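PDB 3TZL: tryptophan--tRNA ligase from Campylobacter jejuni subsp. jejuni, which probably catalyses the ATP-dependent attachment of tryptophan to tRNA(Trp), working as a homodimeric class I aminoacyl-tRNA synthetase. Local coordinates for residues G9-G14 / N43-T48; W80-V85 / A132-L137. One frame throughout, in Å; residues are numbered along the deposited sequence.

Overall arrangement
From the N terminus, strand 5-10 runs into the start of the predicted HIGH region; the chain then passes through helix 18-30 and strand 36-41 to the short helix 43-46, where contact 1 closes its loop. Contact 2 opens afterwards, at the end of strand 78-81, and closes on helix 122-137 after a largely helical excursion, so the two loops follow in series and neither nests nor crosses. The centres of the two contacts lie about 12 Å apart. The C-terminal ends of all three parallel strands, in the order 5-10, 36-41, 78-81, thus feed one site: both contacts touch the bound tryptophan, and His-45 of contact 1 meets Asp-134 of contact 2 through a probable hydrogen bond.

Contact 1 of 2, residues G9-G14 / N43-T48; sequences GLQPSG and NYHAMT. With TRP (tryptophan), chain J; PO4 (phosphate ion), chain K.
The carboxamide of Gln-11 lies against the backbone end of His-45, with OE1 3.4 Å from His-45 CB and NE2 3.7 Å from Ala-46 CA, both van der Waals distances. The two side chains run at about a right angle, although their amide and imidazole planes are only 26° apart. An extended chain beyond CG (chi2 -178°) carries the Gln-11 amide across to the short helix. The His-45 ring turns instead to the bound tryptophan: CD1 of the ligand sits 3.4 Å above one imidazole face, offset toward its rim. From the other segment, Gly-9 N comes 3.3 Å from ligand CE3, so the strand backbone packs against the six-membered ring.

Gly-9 lies near the C-terminal end of strand 5-10, and Gln-11 just beyond it, in the Rossmann fold of class I synthetases. The predicted HIGH region begins at Pro-12, and Gln-11, Pro-12 and Ser-13 are predicted to bind ATP. Gly-14 N makes a weak hydrogen bond to a phosphate ion, probably from the crystallisation liquor.

His-45 NE2 is hydrogen-bonded to Asp-134 OD2. His-45 O receives both Thr-48 N and Thr-48 OG1, the hydroxyl at 3.1 Å. Tyr-44 OH reaches Glu-90 of the second subunit.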
ATOM      1  N   GLY B   9     -12.203  -5.794 -12.371  1.00 34.08           N
ATOM      2  CA  GLY B   9     -11.827  -4.421 -12.136  1.00 29.17           C
ATOM      3  C   GLY B   9     -11.910  -3.695 -13.462  1.00 29.78           C
ATOM      4  O   GLY B   9     -11.544  -4.243 -14.478  1.00 34.55           O
ATOM      5  N   LEU B  10     -12.399  -2.464 -13.460  1.00 34.20           N
ATOM      6  CA  LEU B  10     -12.600  -1.750 -14.721  1.00 33.98           C
ATOM      7  C   LEU B  10     -11.684  -0.532 -14.824  1.00 33.00           C
ATOM      8  O   LEU B  10     -11.676   0.325 -13.950  1.00 32.59           O
ATOM      9  CB  LEU B  10     -14.065  -1.345 -14.851  1.00 36.59           C
ATOM     10  CG  LEU B  10     -15.086  -2.491 -14.859  1.00 36.97           C
ATOM     11  CD1 LEU B  10     -16.502  -1.944 -14.717  1.00 36.13           C
ATOM     12  CD2 LEU B  10     -14.968  -3.315 -16.128  1.00 40.27           C
ATOM     13  N   GLN B  11     -10.893  -0.470 -15.883  1.00 37.09           N
ATOM     14  CA  GLN B  11      -9.931   0.608 -16.029  1.00 43.24           C
ATOM     15  C   GLN B  11      -9.965   1.145 -17.443  1.00 49.71           C
ATOM     16  O   GLN B  11      -9.037   0.920 -18.224  1.00 52.38           O
ATOM     17  CB  GLN B  11      -8.527   0.102 -15.709  1.00 44.56           C
ATOM     18  CG  GLN B  11      -7.666   1.091 -14.940  1.00 42.57           C
ATOM     19  CD  GLN B  11      -6.278   0.544 -14.692  1.00 51.60           C
ATOM     20  OE1 GLN B  11      -6.117  -0.586 -14.210  1.00 51.54           O
ATOM     21  NE2 GLN B  11      -5.264   1.323 -15.054  1.00 54.50           N
ATOM     22  N   PRO B  12     -11.040   1.859 -17.788  1.00 54.27           N
ATOM     23  CA  PRO B  12     -11.193   2.345 -19.163  1.00 55.03           C
ATOM     24  C   PRO B  12     -10.166   3.431 -19.469  1.00 54.59           C
ATOM     25  O   PRO B  12      -9.662   4.066 -18.540  1.00 54.93           O
ATOM     26  CB  PRO B  12     -12.609   2.948 -19.172  1.00 54.96           C
ATOM     27  CG  PRO B  12     -13.254   2.513 -17.889  1.00 53.29           C
ATOM     28  CD  PRO B  12     -12.138   2.306 -16.914  1.00 51.81           C
ATOM     29  N   SER B  13      -9.847   3.618 -20.748  1.00 52.88           N
ATOM     30  CA  SER B  13      -9.023   4.743 -21.178  1.00 54.34           C
ATOM     31  C   SER B  13      -9.618   5.372 -22.431  1.00 54.80           C
ATOM     32  O   SER B  13     -10.215   4.677 -23.261  1.00 56.47           O
ATOM     33  CB  SER B  13      -7.572   4.317 -21.423  1.00 54.96           C
ATOM     34  OG  SER B  13      -7.486   3.348 -22.452  1.00 60.12           O
ATOM     35  N   GLY B  14      -9.464   6.688 -22.557  1.00 51.22           N
ATOM     36  CA  GLY B  14     -10.032   7.420 -23.671  1.00 52.88           C
ATOM     37  C   GLY B  14     -11.547   7.309 -23.737  1.00 53.65           C
ATOM     38  O   GLY B  14     -12.224   7.126 -22.722  1.00 50.26           O
ATOM     39  N   ASN B  43      -9.665   2.778  -9.632  1.00 26.80           N
ATOM     40  CA  ASN B  43      -8.995   4.072  -9.653  1.00 28.09           C
ATOM     41  C   ASN B  43      -7.606   4.111  -8.998  1.00 30.47           C
ATOM     42  O   ASN B  43      -6.789   4.950  -9.382  1.00 27.84           O
ATOM     43  CB  ASN B  43      -9.907   5.236  -9.188  1.00 29.27           C
ATOM     44  CG  ASN B  43     -10.313   5.157  -7.718  1.00 31.78           C
ATOM     45  OD1 ASN B  43     -10.519   4.078  -7.172  1.00 31.10           O
ATOM     46  ND2 ASN B  43     -10.472   6.326  -7.084  1.00 24.05           N
ATOM     47  N   TYR B  44      -7.318   3.226  -8.035  1.00 26.84           N
ATOM     48  CA  TYR B  44      -5.941   3.205  -7.482  1.00 29.93           C
ATOM     49  C   TYR B  44      -4.983   2.828  -8.593  1.00 26.37           C
ATOM     50  O   TYR B  44      -3.938   3.446  -8.763  1.00 33.75           O
ATOM     51  CB  TYR B  44      -5.778   2.219  -6.316  1.00 26.64           C
ATOM     52  CG  TYR B  44      -6.323   2.700  -4.988  1.00 23.06           C
ATOM     53  CD1 TYR B  44      -6.173   4.013  -4.578  1.00 27.02           C
ATOM     54  CD2 TYR B  44      -6.987   1.825  -4.144  1.00 29.10           C
ATOM     55  CE1 TYR B  44      -6.663   4.432  -3.343  1.00 31.08           C
ATOM     56  CE2 TYR B  44      -7.485   2.228  -2.929  1.00 28.04           C
ATOM     57  CZ  TYR B  44      -7.329   3.525  -2.529  1.00 32.39           C
ATOM     58  OH  TYR B  44      -7.836   3.893  -1.299  1.00 30.34           O
ATOM     59  N   HIS B  45      -5.359   1.815  -9.364  1.00 27.31           N
ATOM     60  CA  HIS B  45      -4.519   1.326 -10.461  1.00 29.45           C
ATOM     61  C   HIS B  45      -4.294   2.370 -11.544  1.00 31.14           C
ATOM     62  O   HIS B  45      -3.257   2.366 -12.195  1.00 30.69           O
ATOM     63  CB  HIS B  45      -5.114   0.060 -11.077  1.00 32.96           C
ATOM     64  CG  HIS B  45      -5.017  -1.150 -10.190  1.00 33.43           C
ATOM     65  ND1 HIS B  45      -3.901  -1.959 -10.152  1.00 34.65           N
ATOM     66  CD2 HIS B  45      -5.901  -1.687  -9.314  1.00 29.93           C
ATOM     67  CE1 HIS B  45      -4.095  -2.932  -9.278  1.00 33.93           C
ATOM     68  NE2 HIS B  45      -5.305  -2.795  -8.763  1.00 31.56           N
ATOM     69  N   ALA B  46      -5.248   3.280 -11.742  1.00 32.45           N
ATOM     70  CA  ALA B  46      -5.071   4.287 -12.789  1.00 32.99           C
ATOM     71  C   ALA B  46      -3.984   5.263 -12.388  1.00 32.66           C
ATOM     72  O   ALA B  46      -3.474   6.001 -13.233  1.00 32.02           O
ATOM     73  CB  ALA B  46      -6.370   5.023 -13.092  1.00 35.52           C
HETATM   74  N   MSE B  47      -3.628   5.275 -11.098  1.00 28.64           N
HETATM   75  CA  MSE B  47      -2.601   6.195 -10.638  1.00 31.37           C
HETATM   76  C   MSE B  47      -1.197   5.819 -11.101  1.00 33.48           C
HETATM   77  O   MSE B  47      -0.289   6.635 -10.970  1.00 35.33           O
HETATM   78  CB  MSE B  47      -2.618   6.328  -9.133  1.00 35.24           C
HETATM   79  CG  MSE B  47      -3.982   6.641  -8.599  1.00 35.44           C
HETATM   80 SE   MSE B  47      -4.028   6.751  -6.663  0.73 37.22          SE
HETATM   81  CE  MSE B  47      -5.933   7.244  -6.493  1.00 27.39           C
ATOM     82  N   THR B  48      -1.010   4.599 -11.624  1.00 32.66           N
ATOM     83  CA  THR B  48       0.314   4.182 -12.103  1.00 30.09           C
ATOM     84  C   THR B  48       0.718   4.880 -13.408  1.00 35.24           C
ATOM     85  O   THR B  48       1.896   5.120 -13.644  1.00 43.77           O
ATOM     86  CB  THR B  48       0.440   2.645 -12.295  1.00 39.77           C
ATOM     87  OG1 THR B  48      -0.434   2.209 -13.352  1.00 45.10           O
ATOM     88  CG2 THR B  48       0.104   1.887 -10.992  1.00 32.53           C
TER
HETATM   89  N   TRP J 331      -5.448  -4.805 -14.154  1.00 37.18           N
HETATM   90  CA  TRP J 331      -6.786  -4.731 -14.749  1.00 46.30           C
HETATM   91  C   TRP J 331      -6.735  -4.089 -16.129  1.00 56.08           C
HETATM   92  O   TRP J 331      -7.711  -4.122 -16.887  1.00 56.28           O
HETATM   93  CB  TRP J 331      -7.756  -3.960 -13.836  1.00 41.38           C
HETATM   94  CG  TRP J 331      -7.892  -4.599 -12.486  1.00 36.80           C
HETATM   95  CD1 TRP J 331      -7.429  -4.124 -11.288  1.00 37.40           C
HETATM   96  CD2 TRP J 331      -8.497  -5.863 -12.217  1.00 35.80           C
HETATM   97  NE1 TRP J 331      -7.730  -5.018 -10.279  1.00 41.64           N
HETATM   98  CE2 TRP J 331      -8.378  -6.098 -10.828  1.00 41.42           C
HETATM   99  CE3 TRP J 331      -9.130  -6.824 -13.017  1.00 35.44           C
HETATM  100  CZ2 TRP J 331      -8.884  -7.250 -10.223  1.00 37.36           C
HETATM  101  CZ3 TRP J 331      -9.626  -7.973 -12.414  1.00 36.62           C
HETATM  102  CH2 TRP J 331      -9.504  -8.171 -11.031  1.00 37.87           C
HETATM  103  OXT TRP J 331      -5.703  -3.528 -16.502  1.00 59.37           O
HETATM  104  P   PO4 K 332      -7.199   9.083 -20.764  1.00 98.22           P
HETATM  105  O1  PO4 K 332      -6.451  10.128 -19.970  1.00101.68           O
HETATM  106  O2  PO4 K 332      -8.619   9.570 -20.961  1.00 98.09           O
HETATM  107  O3  PO4 K 332      -6.525   8.904 -22.107  1.00 96.88           O
HETATM  108  O4  PO4 K 332      -7.175   7.767 -20.018  1.00 93.66           O

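Contact 2 of 2, residues W80-V85 / A132-L137; sequences WLQSDV and AADILL. With TRP (tryptophan), chain J.
Asp-134 OD2 is gripped by two donors, the indole NE1 of the bound tryptophan and NE2 of His-45. The ligand bond is 3.0 Å from TRP NE1 to Asp-134 OD2 and nearly straight, at 170°. Asp-134 OD1 takes the bond across the contact, from Gln-82 NE2 at 2.8 Å. That donor arrives on the syn side of OD1, 17° out of the carboxylate plane, and the N-H...O angle of 145° makes the bond bent. Gln-82 NE2 is also 3.2 Å from Asp-134 OD2, but the angle there is too poor for a bond. Amide and carboxylate planes are steeply inclined to each other, and the side chains meet at about a right angle.

Gln-82 reaches across with CG anti to its own backbone nitrogen and an extended chain beyond. Its OE1 accepts from Tyr-44 N, so both ends of the amide are engaged and its flip is fixed. Gln-82 thus probably helps, from the second shell, to hold the Asp-134 carboxylate in place. Asp-134 itself is seen here binding the indole N-H, in agreement with its predicted role in tryptophan binding. Ile-135 CG1 packs 3.8 Å from ligand CZ2.

The contact is buried: the 3-10 turn after strand 78-81 faces the C-terminal part of helix 122-137, helix 87-96 touches Asp-134 and Leu-137, and helix 150-167 packs against Ala-132 and Ile-135.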
ATOM      1  N   TRP B  80     -18.680  -0.509  -7.378  1.00 28.06           N
ATOM      2  CA  TRP B  80     -18.119   0.528  -6.536  1.00 30.28           C
ATOM      3  C   TRP B  80     -16.833   1.087  -7.109  1.00 30.02           C
ATOM      4  O   TRP B  80     -16.314   0.592  -8.098  1.00 33.40           O
ATOM      5  CB  TRP B  80     -17.905   0.009  -5.098  1.00 23.36           C
ATOM      6  CG  TRP B  80     -16.720  -0.889  -4.889  1.00 23.30           C
ATOM      7  CD1 TRP B  80     -15.532  -0.551  -4.309  1.00 29.79           C
ATOM      8  CD2 TRP B  80     -16.614  -2.280  -5.240  1.00 25.93           C
ATOM      9  NE1 TRP B  80     -14.693  -1.643  -4.278  1.00 31.75           N
ATOM     10  CE2 TRP B  80     -15.333  -2.714  -4.848  1.00 30.85           C
ATOM     11  CE3 TRP B  80     -17.476  -3.195  -5.856  1.00 29.46           C
ATOM     12  CZ2 TRP B  80     -14.895  -4.027  -5.041  1.00 29.73           C
ATOM     13  CZ3 TRP B  80     -17.038  -4.497  -6.049  1.00 27.29           C
ATOM     14  CH2 TRP B  80     -15.757  -4.899  -5.645  1.00 28.77           C
ATOM     15  N   LEU B  81     -16.371   2.166  -6.494  1.00 30.96           N
ATOM     16  CA  LEU B  81     -15.130   2.834  -6.850  1.00 29.39           C
ATOM     17  C   LEU B  81     -14.073   2.310  -5.885  1.00 27.83           C
ATOM     18  O   LEU B  81     -14.238   2.395  -4.677  1.00 29.73           O
ATOM     19  CB  LEU B  81     -15.293   4.339  -6.666  1.00 30.55           C
ATOM     20  CG  LEU B  81     -14.103   5.259  -6.937  1.00 31.74           C
ATOM     21  CD1 LEU B  81     -13.790   5.224  -8.407  1.00 31.77           C
ATOM     22  CD2 LEU B  81     -14.448   6.679  -6.492  1.00 26.06           C
ATOM     23  N   GLN B  82     -12.998   1.766  -6.428  1.00 27.60           N
ATOM     24  CA  GLN B  82     -12.028   1.003  -5.647  1.00 30.13           C
ATOM     25  C   GLN B  82     -11.584   1.707  -4.361  1.00 32.35           C
ATOM     26  O   GLN B  82     -11.574   1.122  -3.283  1.00 34.12           O
ATOM     27  CB  GLN B  82     -10.810   0.750  -6.520  1.00 30.77           C
ATOM     28  CG  GLN B  82      -9.787  -0.182  -5.920  1.00 30.14           C
ATOM     29  CD  GLN B  82      -8.571  -0.249  -6.784  1.00 30.36           C
ATOM     30  OE1 GLN B  82      -8.352   0.634  -7.623  1.00 30.57           O
ATOM     31  NE2 GLN B  82      -7.785  -1.301  -6.621  1.00 30.12           N
ATOM     32  N   SER B  83     -11.240   2.977  -4.488  1.00 31.11           N
ATOM     33  CA  SER B  83     -10.770   3.783  -3.367  1.00 30.95           C
ATOM     34  C   SER B  83     -11.807   4.089  -2.278  1.00 33.69           C
ATOM     35  O   SER B  83     -11.463   4.711  -1.274  1.00 35.54           O
ATOM     36  CB  SER B  83     -10.219   5.093  -3.907  1.00 32.68           C
ATOM     37  OG  SER B  83     -11.272   5.882  -4.418  1.00 28.41           O
ATOM     38  N   ASP B  84     -13.063   3.670  -2.445  1.00 32.93           N
ATOM     39  CA  ASP B  84     -14.040   3.901  -1.380  1.00 31.31           C
ATOM     40  C   ASP B  84     -13.970   2.770  -0.369  1.00 29.15           C
ATOM     41  O   ASP B  84     -14.512   2.882   0.729  1.00 31.82           O
ATOM     42  CB  ASP B  84     -15.484   4.016  -1.901  1.00 32.98           C
ATOM     43  CG  ASP B  84     -15.775   5.356  -2.585  1.00 36.80           C
ATOM     44  OD1 ASP B  84     -15.070   6.353  -2.325  1.00 38.18           O
ATOM     45  OD2 ASP B  84     -16.736   5.411  -3.387  1.00 38.61           O
ATOM     46  N   VAL B  85     -13.349   1.660  -0.748  1.00 30.79           N
ATOM     47  CA  VAL B  85     -13.177   0.556   0.195  1.00 30.92           C
ATOM     48  C   VAL B  85     -11.706   0.480   0.562  1.00 30.97           C
ATOM     49  O   VAL B  85     -10.904  -0.169  -0.113  1.00 33.53           O
ATOM     50  CB  VAL B  85     -13.735  -0.774  -0.352  1.00 35.27           C
ATOM     51  CG1 VAL B  85     -13.557  -1.890   0.663  1.00 32.65           C
ATOM     52  CG2 VAL B  85     -15.206  -0.612  -0.695  1.00 37.77           C
ATOM     53  N   ALA B 132      -3.879  -8.365  -6.565  1.00 33.79           N
ATOM     54  CA  ALA B 132      -4.146  -9.589  -5.809  1.00 32.73           C
ATOM     55  C   ALA B 132      -5.014  -9.276  -4.589  1.00 28.32           C
ATOM     56  O   ALA B 132      -5.894 -10.051  -4.223  1.00 33.29           O
ATOM     57  CB  ALA B 132      -2.864 -10.275  -5.405  1.00 28.85           C
ATOM     58  N   ALA B 133      -4.785  -8.124  -3.974  1.00 22.08           N
ATOM     59  CA  ALA B 133      -5.630  -7.720  -2.868  1.00 29.26           C
ATOM     60  C   ALA B 133      -7.085  -7.531  -3.337  1.00 32.31           C
ATOM     61  O   ALA B 133      -8.016  -7.986  -2.669  1.00 33.19           O
ATOM     62  CB  ALA B 133      -5.081  -6.451  -2.204  1.00 23.46           C
ATOM     63  N   ASP B 134      -7.271  -6.872  -4.484  1.00 29.34           N
ATOM     64  CA  ASP B 134      -8.605  -6.686  -5.061  1.00 29.65           C
ATOM     65  C   ASP B 134      -9.325  -8.012  -5.164  1.00 29.59           C
ATOM     66  O   ASP B 134     -10.460  -8.145  -4.743  1.00 32.21           O
ATOM     67  CB  ASP B 134      -8.511  -6.113  -6.475  1.00 33.74           C
ATOM     68  CG  ASP B 134      -7.999  -4.683  -6.503  1.00 37.91           C
ATOM     69  OD1 ASP B 134      -8.359  -3.887  -5.602  1.00 36.16           O
ATOM     70  OD2 ASP B 134      -7.232  -4.362  -7.438  1.00 40.88           O
ATOM     71  N   ILE B 135      -8.647  -8.993  -5.742  1.00 26.33           N
ATOM     72  CA  ILE B 135      -9.228 -10.306  -5.963  1.00 31.63           C
ATOM     73  C   ILE B 135      -9.506 -11.076  -4.660  1.00 32.07           C
ATOM     74  O   ILE B 135     -10.618 -11.571  -4.448  1.00 31.94           O
ATOM     75  CB  ILE B 135      -8.319 -11.111  -6.892  1.00 33.50           C
ATOM     76  CG1 ILE B 135      -8.186 -10.372  -8.236  1.00 32.88           C
ATOM     77  CG2 ILE B 135      -8.843 -12.527  -7.069  1.00 33.92           C
ATOM     78  CD1 ILE B 135      -7.026 -10.826  -9.075  1.00 31.51           C
ATOM     79  N   LEU B 136      -8.509 -11.139  -3.781  1.00 31.98           N
ATOM     80  CA  LEU B 136      -8.573 -11.990  -2.585  1.00 33.59           C
ATOM     81  C   LEU B 136      -9.479 -11.447  -1.493  1.00 31.45           C
ATOM     82  O   LEU B 136     -10.083 -12.217  -0.750  1.00 33.79           O
ATOM     83  CB  LEU B 136      -7.172 -12.219  -1.996  1.00 31.00           C
ATOM     84  CG  LEU B 136      -6.151 -12.884  -2.915  1.00 30.18           C
ATOM     85  CD1 LEU B 136      -4.804 -13.120  -2.229  1.00 28.33           C
ATOM     86  CD2 LEU B 136      -6.702 -14.175  -3.462  1.00 26.52           C
ATOM     87  N   LEU B 137      -9.526 -10.127  -1.364  1.00 28.46           N
ATOM     88  CA  LEU B 137     -10.375  -9.467  -0.364  1.00 30.23           C
ATOM     89  C   LEU B 137     -11.829  -9.949  -0.435  1.00 33.41           C
ATOM     90  O   LEU B 137     -12.468 -10.142   0.594  1.00 36.19           O
ATOM     91  CB  LEU B 137     -10.305  -7.938  -0.519  1.00 31.79           C
ATOM     92  CG  LEU B 137     -11.052  -7.009   0.458  1.00 31.67           C
ATOM     93  CD1 LEU B 137     -10.664  -7.234   1.934  1.00 28.82           C
ATOM     94  CD2 LEU B 137     -10.814  -5.565   0.075  1.00 28.37           C
TER
HETATM   95  N   TRP J 331      -5.448  -4.805 -14.154  1.00 37.18           N
HETATM   96  CA  TRP J 331      -6.786  -4.731 -14.749  1.00 46.30           C
HETATM   97  C   TRP J 331      -6.735  -4.089 -16.129  1.00 56.08           C
HETATM   98  O   TRP J 331      -7.711  -4.122 -16.887  1.00 56.28           O
HETATM   99  CB  TRP J 331      -7.756  -3.960 -13.836  1.00 41.38           C
HETATM  100  CG  TRP J 331      -7.892  -4.599 -12.486  1.00 36.80           C
HETATM  101  CD1 TRP J 331      -7.429  -4.124 -11.288  1.00 37.40           C
HETATM  102  CD2 TRP J 331      -8.497  -5.863 -12.217  1.00 35.80           C
HETATM  103  NE1 TRP J 331      -7.730  -5.018 -10.279  1.00 41.64           N
HETATM  104  CE2 TRP J 331      -8.378  -6.098 -10.828  1.00 41.42           C
HETATM  105  CE3 TRP J 331      -9.130  -6.824 -13.017  1.00 35.44           C
HETATM  106  CZ2 TRP J 331      -8.884  -7.250 -10.223  1.00 37.36           C
HETATM  107  CZ3 TRP J 331      -9.626  -7.973 -12.414  1.00 36.62           C
HETATM  108  CH2 TRP J 331      -9.504  -8.171 -11.031  1.00 37.87           C
HETATM  109  OXT TRP J 331      -5.703  -3.528 -16.502  1.00 59.37           O